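Side-chain contacts in erythrocyte binding antigen 140 (Plasmodium falciparum, PDB 4GF2), which probably binds a receptor on the host erythrocyte during invasion, through the region studied here, which contains two Duffy binding domains: residues A[425-430]-A[439-444]; A[366-371]-A[418-423]. The protein carries 3 engineered substitutions. All blocks are in the same frame, centred on the assembly; numbering follows the deposited sequence.

Interaction 1: A[425-430]-A[439-444]; sequences NKVNKD and KIFREK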
ATOM      1  N   ASN A 425      -8.200  -5.513  11.800  1.00 38.37           N
ATOM      2  CA  ASN A 425      -9.654  -5.491  11.774  1.00 41.28           C
ATOM      3  C   ASN A 425     -10.142  -4.207  11.117  1.00 44.40           C
ATOM      4  O   ASN A 425     -11.107  -4.220  10.358  1.00 46.12           O
ATOM      5  CB  ASN A 425     -10.231  -5.607  13.184  1.00 41.66           C
ATOM      6  CG  ASN A 425     -10.022  -6.983  13.792  1.00 42.38           C
ATOM      7  OD1 ASN A 425      -9.702  -7.946  13.096  1.00 44.18           O
ATOM      8  ND2 ASN A 425     -10.217  -7.081  15.101  1.00 41.98           N
ATOM      9  N   LYS A 426      -9.459  -3.101  11.399  1.00 45.51           N
ATOM     10  CA  LYS A 426      -9.807  -1.820  10.791  1.00 48.77           C
ATOM     11  C   LYS A 426      -9.627  -1.860   9.277  1.00 46.21           C
ATOM     12  O   LYS A 426     -10.441  -1.310   8.537  1.00 48.41           O
ATOM     13  CB  LYS A 426      -8.970  -0.689  11.387  1.00 54.02           C
ATOM     14  CG  LYS A 426      -9.336  -0.342  12.814  1.00 63.43           C
ATOM     15  CD  LYS A 426      -8.589   0.887  13.297  1.00 74.64           C
ATOM     16  CE  LYS A 426      -8.940   1.212  14.741  1.00 85.81           C
ATOM     17  NZ  LYS A 426      -8.270   2.455  15.221  1.00 92.69           N
ATOM     18  N   VAL A 427      -8.564  -2.506   8.815  1.00 42.96           N
ATOM     19  CA  VAL A 427      -8.358  -2.679   7.381  1.00 44.13           C
ATOM     20  C   VAL A 427      -9.574  -3.361   6.766  1.00 49.38           C
ATOM     21  O   VAL A 427      -9.984  -3.038   5.648  1.00 52.26           O
ATOM     22  CB  VAL A 427      -7.104  -3.509   7.080  1.00 40.93           C
ATOM     23  CG1 VAL A 427      -7.044  -3.872   5.603  1.00 40.58           C
ATOM     24  CG2 VAL A 427      -5.856  -2.746   7.498  1.00 40.45           C
ATOM     25  N   ASN A 428     -10.147  -4.307   7.504  1.00 50.28           N
ATOM     26  CA  ASN A 428     -11.363  -4.986   7.072  1.00 52.52           C
ATOM     27  C   ASN A 428     -12.561  -4.043   7.104  1.00 53.75           C
ATOM     28  O   ASN A 428     -12.981  -3.597   8.170  1.00 52.74           O
ATOM     29  CB  ASN A 428     -11.627  -6.198   7.963  1.00 51.55           C
ATOM     30  CG  ASN A 428     -12.851  -6.977   7.544  1.00 54.04           C
ATOM     31  OD1 ASN A 428     -13.481  -6.677   6.529  1.00 56.33           O
ATOM     32  ND2 ASN A 428     -13.194  -7.991   8.326  1.00 53.74           N
ATOM     33  N   LYS A 429     -13.109  -3.743   5.930  1.00 55.10           N
ATOM     34  CA  LYS A 429     -14.186  -2.765   5.814  1.00 55.24           C
ATOM     35  C   LYS A 429     -15.557  -3.426   5.831  1.00 56.37           C
ATOM     36  O   LYS A 429     -16.580  -2.757   5.692  1.00 57.03           O
ATOM     37  CB  LYS A 429     -14.022  -1.950   4.528  1.00 57.66           C
ATOM     38  CG  LYS A 429     -12.680  -1.252   4.404  1.00 58.89           C
ATOM     39  CD  LYS A 429     -12.415  -0.332   5.585  1.00 62.59           C
ATOM     40  CE  LYS A 429     -11.053   0.335   5.482  1.00 66.06           C
ATOM     41  NZ  LYS A 429     -10.761   1.181   6.675  1.00 67.58           N
ATOM     42  N   ASP A 430     -15.577  -4.743   5.995  1.00 57.02           N
ATOM     43  CA  ASP A 430     -16.827  -5.483   6.056  1.00 61.07           C
ATOM     44  C   ASP A 430     -17.605  -5.081   7.304  1.00 62.28           C
ATOM     45  O   ASP A 430     -17.031  -4.937   8.379  1.00 59.43           O
ATOM     46  CB  ASP A 430     -16.549  -6.984   6.073  1.00 61.87           C
ATOM     47  CG  ASP A 430     -17.789  -7.804   5.827  1.00 66.86           C
ATOM     48  OD1 ASP A 430     -18.592  -7.962   6.768  1.00 64.29           O
ATOM     49  OD2 ASP A 430     -17.962  -8.289   4.689  1.00 73.42           O
ATOM     50  N   LYS A 439     -11.987 -12.884  12.626  1.00 53.09           N
ATOM     51  CA  LYS A 439     -10.899 -13.850  12.683  1.00 52.34           C
ATOM     52  C   LYS A 439     -10.627 -14.399  11.286  1.00 53.49           C
ATOM     53  O   LYS A 439      -9.491 -14.377  10.813  1.00 52.21           O
ATOM     54  CB  LYS A 439     -11.245 -15.000  13.632  1.00 53.83           C
ATOM     55  CG  LYS A 439     -10.085 -15.964  13.884  1.00 52.92           C
ATOM     56  CD  LYS A 439     -10.535 -17.262  14.544  1.00 57.75           C
ATOM     57  CE  LYS A 439     -11.411 -18.083  13.603  1.00 64.48           C
ATOM     58  NZ  LYS A 439     -11.395 -19.539  13.930  1.00 71.12           N
ATOM     59  N   ILE A 440     -11.679 -14.879  10.629  1.00 56.95           N
ATOM     60  CA  ILE A 440     -11.548 -15.485   9.309  1.00 59.35           C
ATOM     61  C   ILE A 440     -10.862 -14.534   8.333  1.00 58.92           C
ATOM     62  O   ILE A 440     -10.055 -14.958   7.507  1.00 61.26           O
ATOM     63  CB  ILE A 440     -12.916 -15.911   8.740  1.00 62.22           C
ATOM     64  CG1 ILE A 440     -13.522 -17.021   9.600  1.00 65.24           C
ATOM     65  CG2 ILE A 440     -12.776 -16.400   7.306  1.00 63.83           C
ATOM     66  CD1 ILE A 440     -14.990 -17.259   9.343  1.00 69.23           C
ATOM     67  N   PHE A 441     -11.172 -13.247   8.431  1.00 55.85           N
ATOM     68  CA  PHE A 441     -10.531 -12.262   7.572  1.00 52.60           C
ATOM     69  C   PHE A 441      -9.036 -12.197   7.858  1.00 50.44           C
ATOM     70  O   PHE A 441      -8.212 -12.308   6.951  1.00 51.85           O
ATOM     71  CB  PHE A 441     -11.148 -10.880   7.766  1.00 49.97           C
ATOM     72  CG  PHE A 441     -10.430  -9.796   7.017  1.00 49.25           C
ATOM     73  CD1 PHE A 441     -10.800  -9.466   5.725  1.00 51.45           C
ATOM     74  CD2 PHE A 441      -9.377  -9.114   7.600  1.00 47.10           C
ATOM     75  CE1 PHE A 441     -10.138  -8.469   5.031  1.00 51.73           C
ATOM     76  CE2 PHE A 441      -8.709  -8.114   6.912  1.00 47.51           C
ATOM     77  CZ  PHE A 441      -9.090  -7.793   5.627  1.00 49.92           C
ATOM     78  N   ARG A 442      -8.689 -12.015   9.124  1.00 47.00           N
ATOM     79  CA  ARG A 442      -7.290 -11.943   9.517  1.00 43.98           C
ATOM     80  C   ARG A 442      -6.556 -13.209   9.074  1.00 47.07           C
ATOM     81  O   ARG A 442      -5.470 -13.139   8.501  1.00 46.65           O
ATOM     82  CB  ARG A 442      -7.164 -11.748  11.028  1.00 40.30           C
ATOM     83  CG  ARG A 442      -7.698 -10.409  11.529  1.00 38.54           C
ATOM     84  CD  ARG A 442      -7.268 -10.146  12.964  1.00 37.90           C
ATOM     85  NE  ARG A 442      -7.549 -11.295  13.821  1.00 40.13           N
ATOM     86  CZ  ARG A 442      -8.693 -11.496  14.465  1.00 43.24           C
ATOM     87  NH1 ARG A 442      -9.688 -10.620  14.372  1.00 41.94           N
ATOM     88  NH2 ARG A 442      -8.844 -12.582  15.209  1.00 47.47           N
ATOM     89  N   GLU A 443      -7.165 -14.364   9.325  1.00 50.82           N
ATOM     90  CA  GLU A 443      -6.552 -15.637   8.970  1.00 53.20           C
ATOM     91  C   GLU A 443      -6.260 -15.703   7.473  1.00 53.83           C
ATOM     92  O   GLU A 443      -5.182 -16.133   7.063  1.00 53.81           O
ATOM     93  CB  GLU A 443      -7.444 -16.803   9.403  1.00 56.91           C
ATOM     94  CG  GLU A 443      -7.462 -17.027  10.911  1.00 57.59           C
ATOM     95  CD  GLU A 443      -8.311 -18.217  11.323  1.00 63.07           C
ATOM     96  OE1 GLU A 443      -9.006 -18.785  10.457  1.00 68.44           O
ATOM     97  OE2 GLU A 443      -8.279 -18.584  12.516  1.00 62.59           O
ATOM     98  N   LYS A 444      -7.216 -15.265   6.660  1.00 54.44           N
ATOM     99  CA  LYS A 444      -7.025 -15.238   5.213  1.00 55.16           C
ATOM    100  C   LYS A 444      -5.965 -14.213   4.828  1.00 51.78           C
ATOM    101  O   LYS A 444      -5.181 -14.433   3.904  1.00 54.84           O
ATOM    102  CB  LYS A 444      -8.339 -14.923   4.500  1.00 57.91           C
ATOM    103  CG  LYS A 444      -9.352 -16.053   4.544  1.00 64.00           C
ATOM    104  CD  LYS A 444     -10.646 -15.660   3.847  1.00 70.01           C
ATOM    105  CE  LYS A 444     -11.641 -16.809   3.817  1.00 78.18           C
ATOM    106  NZ  LYS A 444     -12.912 -16.415   3.153  1.00 82.78           N
TER
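Asn-428 and Phe-441 both swing their side chains out anti to their own backbone nitrogens, Asn-428 with chi1 at -178°, so that the two side chains run antiparallel, with the amide laid nearly flat on the ring. The planes are only 12° apart. Over the ring sits the base of the asparagine: CB of Asn-428 is 3.6 Å from the centroid of the Phe-441 ring, close to its normal, in a CH-pi contact. The amide reaches back over the root of the phenylalanine, where ND2 of Asn-428 comes within 3.6 Å of CG of Phe-441. Near the plane of the ring, CG1 of Val-427 stands 4.4 Å from CZ of Phe-441, an apolar touch at the edge.

The same amide also works on its own chain. OD1 of Asn-428 accepts from the backbone N of Asp-430 at 2.9 Å, forming an Asx turn just where helix 415-427 gives way to loop, which should limit the rotation of the amide. The one hydrogen bond between the two segments runs from Arg-442 to Asn-425. The arginine chain bends at chi3, bringing NH1 of Arg-442 to 3.0 Å from OD1 of Asn-425. This bond is nearly straight, at 164°, uses a lone pair in the carbonyl plane and lies close to the guanidinium plane. Behind the guanidinium, CA of Lys-439 rests on one face, while NH2 of Arg-442 is taken by the carbonyl oxygen of Lys-407, so separate partners fix the group.

The contact thus joins the end of helix 415-427 and the first residue beyond it to an early turn of helix 435-457. Leu-424 and Leu-438 pack against it, and Val-427 also meets Glu-361 and Tyr-364 of helix 361-382.

Interaction 2: A[366-371]-A[418-423]; sequences EHLLGA and KKMEEN
The imidazole of His-367 is the flat group here, and Met-420 comes to it obliquely, neither squarely over a face nor at an edge. The methyl does most of the touching: CE of Met-420 lies 3.8 Å from CD2 of His-367. SD of Met-420 is 4.0 Å from CD2 of His-367 and 4.8 Å from the ring centroid, 56° off the normal, a slanting Met-aromatic approach. The ring also meets that of Phe-314, with the planes at about 35°, and Thr-353 and Leu-356 from a loop touch the histidine too.

A hydrogen bond from outside the pair steadies the imidazole: NE2 of His-367 bonds to the carbonyl oxygen of Leu-350, which satisfies that nitrogen and should limit the ring's rotation, while the neighbouring CD2 faces the methionine. A glycerol, probably from the crystallisation liquor, also lies about 3 Å from the side chain of the histidine at their nearest atoms.

Met-420 reaches across because its CG stands anti to the backbone N and the chain then bends at chi2 (59°), turning the methyl end into the angle between His-367 and Leu-368. There CE of Met-420 is 3.9 Å from CB of Leu-368, and it is equally close, 3.9 Å, to CD1 of Leu-368. The leucine and methionine chains cross at about a right angle. Ile-405 and Ile-406 of helix 388-407 add to the surroundings of the methionine, and Leu-368 packs on Trp-445 and Val-453 of helix 435-457.

One methionine bridging two helical segments whose closest CA atoms, those of Leu-368 and Met-420, are 8.7 Å apart is plain interior packing, consistent with the buried helical core of a Duffy binding domain.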
ATOM      1  N   GLU A 366       3.053  -2.620   4.931  1.00 43.35           N
ATOM      2  CA  GLU A 366       4.354  -1.981   5.020  1.00 44.35           C
ATOM      3  C   GLU A 366       4.869  -2.000   6.462  1.00 40.84           C
ATOM      4  O   GLU A 366       6.053  -2.245   6.699  1.00 41.94           O
ATOM      5  CB  GLU A 366       4.258  -0.554   4.484  1.00 47.82           C
ATOM      6  CG  GLU A 366       5.564   0.193   4.451  1.00 51.75           C
ATOM      7  CD  GLU A 366       5.443   1.537   3.753  1.00 57.76           C
ATOM      8  OE1 GLU A 366       4.545   1.691   2.898  1.00 56.54           O
ATOM      9  OE2 GLU A 366       6.246   2.440   4.066  1.00 63.76           O
ATOM     10  N   HIS A 367       3.980  -1.764   7.425  1.00 37.62           N
ATOM     11  CA  HIS A 367       4.380  -1.791   8.827  1.00 35.56           C
ATOM     12  C   HIS A 367       4.765  -3.195   9.290  1.00 36.15           C
ATOM     13  O   HIS A 367       5.745  -3.372  10.014  1.00 38.66           O
ATOM     14  CB  HIS A 367       3.270  -1.262   9.729  1.00 34.64           C
ATOM     15  CG  HIS A 367       3.628  -1.279  11.182  1.00 36.62           C
ATOM     16  ND1 HIS A 367       4.035  -0.151  11.861  1.00 38.78           N
ATOM     17  CD2 HIS A 367       3.668  -2.294  12.080  1.00 37.79           C
ATOM     18  CE1 HIS A 367       4.302  -0.467  13.117  1.00 39.56           C
ATOM     19  NE2 HIS A 367       4.089  -1.761  13.274  1.00 38.95           N
ATOM     20  N   LEU A 368       3.983  -4.189   8.888  1.00 35.21           N
ATOM     21  CA  LEU A 368       4.234  -5.557   9.318  1.00 36.05           C
ATOM     22  C   LEU A 368       5.583  -6.040   8.810  1.00 36.74           C
ATOM     23  O   LEU A 368       6.361  -6.640   9.550  1.00 37.75           O
ATOM     24  CB  LEU A 368       3.130  -6.481   8.814  1.00 38.54           C
ATOM     25  CG  LEU A 368       3.356  -7.957   9.130  1.00 39.96           C
ATOM     26  CD1 LEU A 368       3.516  -8.139  10.628  1.00 35.99           C
ATOM     27  CD2 LEU A 368       2.210  -8.799   8.595  1.00 44.30           C
ATOM     28  N   LEU A 369       5.859  -5.776   7.541  1.00 37.22           N
ATOM     29  CA  LEU A 369       7.117  -6.187   6.944  1.00 40.48           C
ATOM     30  C   LEU A 369       8.282  -5.478   7.624  1.00 43.85           C
ATOM     31  O   LEU A 369       9.363  -6.047   7.776  1.00 46.49           O
ATOM     32  CB  LEU A 369       7.105  -5.894   5.445  1.00 41.76           C
ATOM     33  CG  LEU A 369       6.038  -6.656   4.658  1.00 42.79           C
ATOM     34  CD1 LEU A 369       5.945  -6.133   3.234  1.00 42.72           C
ATOM     35  CD2 LEU A 369       6.339  -8.143   4.660  1.00 46.63           C
ATOM     36  N   GLY A 370       8.060  -4.234   8.034  1.00 44.28           N
ATOM     37  CA  GLY A 370       9.081  -3.477   8.734  1.00 44.85           C
ATOM     38  C   GLY A 370       9.445  -4.152  10.040  1.00 43.07           C
ATOM     39  O   GLY A 370      10.617  -4.412  10.325  1.00 45.38           O
ATOM     40  N   ALA A 371       8.430  -4.445  10.840  1.00 38.72           N
ATOM     41  CA  ALA A 371       8.639  -5.124  12.107  1.00 36.64           C
ATOM     42  C   ALA A 371       9.349  -6.458  11.888  1.00 37.86           C
ATOM     43  O   ALA A 371      10.264  -6.814  12.633  1.00 39.39           O
ATOM     44  CB  ALA A 371       7.312  -5.335  12.809  1.00 34.75           C
ATOM     45  N   LYS A 418      -2.075  -6.559  20.588  1.00 38.88           N
ATOM     46  CA  LYS A 418      -3.509  -6.301  20.469  1.00 39.96           C
ATOM     47  C   LYS A 418      -3.813  -5.239  19.425  1.00 38.88           C
ATOM     48  O   LYS A 418      -4.694  -5.414  18.582  1.00 39.18           O
ATOM     49  CB  LYS A 418      -4.090  -5.843  21.805  1.00 44.87           C
ATOM     50  CG  LYS A 418      -4.720  -6.934  22.640  1.00 52.56           C
ATOM     51  CD  LYS A 418      -6.199  -6.649  22.870  1.00 61.87           C
ATOM     52  CE  LYS A 418      -6.702  -7.288  24.155  1.00 70.26           C
ATOM     53  NZ  LYS A 418      -8.150  -7.016  24.385  1.00 75.75           N
ATOM     54  N   LYS A 419      -3.094  -4.127  19.490  1.00 39.09           N
ATOM     55  CA  LYS A 419      -3.322  -3.037  18.550  1.00 41.58           C
ATOM     56  C   LYS A 419      -2.983  -3.450  17.125  1.00 41.37           C
ATOM     57  O   LYS A 419      -3.581  -2.956  16.172  1.00 44.07           O
ATOM     58  CB  LYS A 419      -2.535  -1.793  18.959  1.00 44.36           C
ATOM     59  CG  LYS A 419      -3.125  -1.135  20.187  1.00 48.19           C
ATOM     60  CD  LYS A 419      -2.663   0.292  20.355  1.00 50.74           C
ATOM     61  CE  LYS A 419      -3.396   0.969  21.499  1.00 54.33           C
ATOM     62  NZ  LYS A 419      -4.874   0.953  21.325  1.00 55.56           N
ATOM     63  N   MET A 420      -2.033  -4.366  16.984  1.00 38.80           N
ATOM     64  CA  MET A 420      -1.688  -4.887  15.675  1.00 37.39           C
ATOM     65  C   MET A 420      -2.886  -5.650  15.116  1.00 35.44           C
ATOM     66  O   MET A 420      -3.261  -5.486  13.953  1.00 35.66           O
ATOM     67  CB  MET A 420      -0.466  -5.799  15.777  1.00 40.06           C
ATOM     68  CG  MET A 420       0.205  -6.081  14.451  1.00 42.76           C
ATOM     69  SD  MET A 420       0.766  -4.570  13.647  1.00 55.96           S
ATOM     70  CE  MET A 420       1.293  -5.204  12.058  1.00 74.71           C
ATOM     71  N   GLU A 421      -3.496  -6.471  15.964  1.00 34.82           N
ATOM     72  CA  GLU A 421      -4.640  -7.278  15.572  1.00 37.10           C
ATOM     73  C   GLU A 421      -5.841  -6.402  15.242  1.00 39.81           C
ATOM     74  O   GLU A 421      -6.496  -6.579  14.214  1.00 41.01           O
ATOM     75  CB  GLU A 421      -5.006  -8.237  16.704  1.00 38.33           C
ATOM     76  CG  GLU A 421      -6.227  -9.084  16.433  1.00 41.05           C
ATOM     77  CD  GLU A 421      -6.635  -9.904  17.637  1.00 42.84           C
ATOM     78  OE1 GLU A 421      -5.835  -9.991  18.590  1.00 41.20           O
ATOM     79  OE2 GLU A 421      -7.757 -10.456  17.633  1.00 45.59           O
ATOM     80  N   GLU A 422      -6.129  -5.458  16.128  1.00 40.61           N
ATOM     81  CA  GLU A 422      -7.291  -4.597  15.974  1.00 42.06           C
ATOM     82  C   GLU A 422      -7.150  -3.693  14.756  1.00 43.04           C
ATOM     83  O   GLU A 422      -8.135  -3.357  14.105  1.00 47.25           O
ATOM     84  CB  GLU A 422      -7.493  -3.766  17.238  1.00 43.42           C
ATOM     85  CG  GLU A 422      -7.841  -4.605  18.459  1.00 48.42           C
ATOM     86  CD  GLU A 422      -7.847  -3.793  19.743  1.00 55.84           C
ATOM     87  OE1 GLU A 422      -7.189  -2.729  19.773  1.00 60.01           O
ATOM     88  OE2 GLU A 422      -8.508  -4.218  20.717  1.00 59.15           O
ATOM     89  N   ASN A 423      -5.922  -3.311  14.433  1.00 38.62           N
ATOM     90  CA  ASN A 423      -5.705  -2.431  13.297  1.00 36.82           C
ATOM     91  C   ASN A 423      -5.820  -3.163  11.969  1.00 40.27           C
ATOM     92  O   ASN A 423      -6.034  -2.542  10.930  1.00 44.64           O
ATOM     93  CB  ASN A 423      -4.371  -1.704  13.429  1.00 33.36           C
ATOM     94  CG  ASN A 423      -4.458  -0.539  14.384  1.00 35.16           C
ATOM     95  OD1 ASN A 423      -5.533   0.024  14.580  1.00 40.35           O
ATOM     96  ND2 ASN A 423      -3.342  -0.171  14.984  1.00 32.49           N
TER

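In the fold
From the N terminus, the chain passes the first Duffy binding domain and reaches helix 361-382 in the second. Interaction 2 closes the longer loop, bringing residues 418-423 back to 366-371 after 46 residues, mostly helical, that include helix 388-407. Interaction 1 follows in series, closing a short connection of eight residues, half of them helical, between 425-430 and 439-444. The loops therefore neither nest nor cross. Helix 415-427 serves both contacts, meeting helix 361-382 in one and helix 435-457 in the other. Their centres lie 13 Å apart, and a long, weak ion pair between Glu-421 and Arg-442 links segment 418-423 of interaction 2 to segment 439-444 of interaction 1.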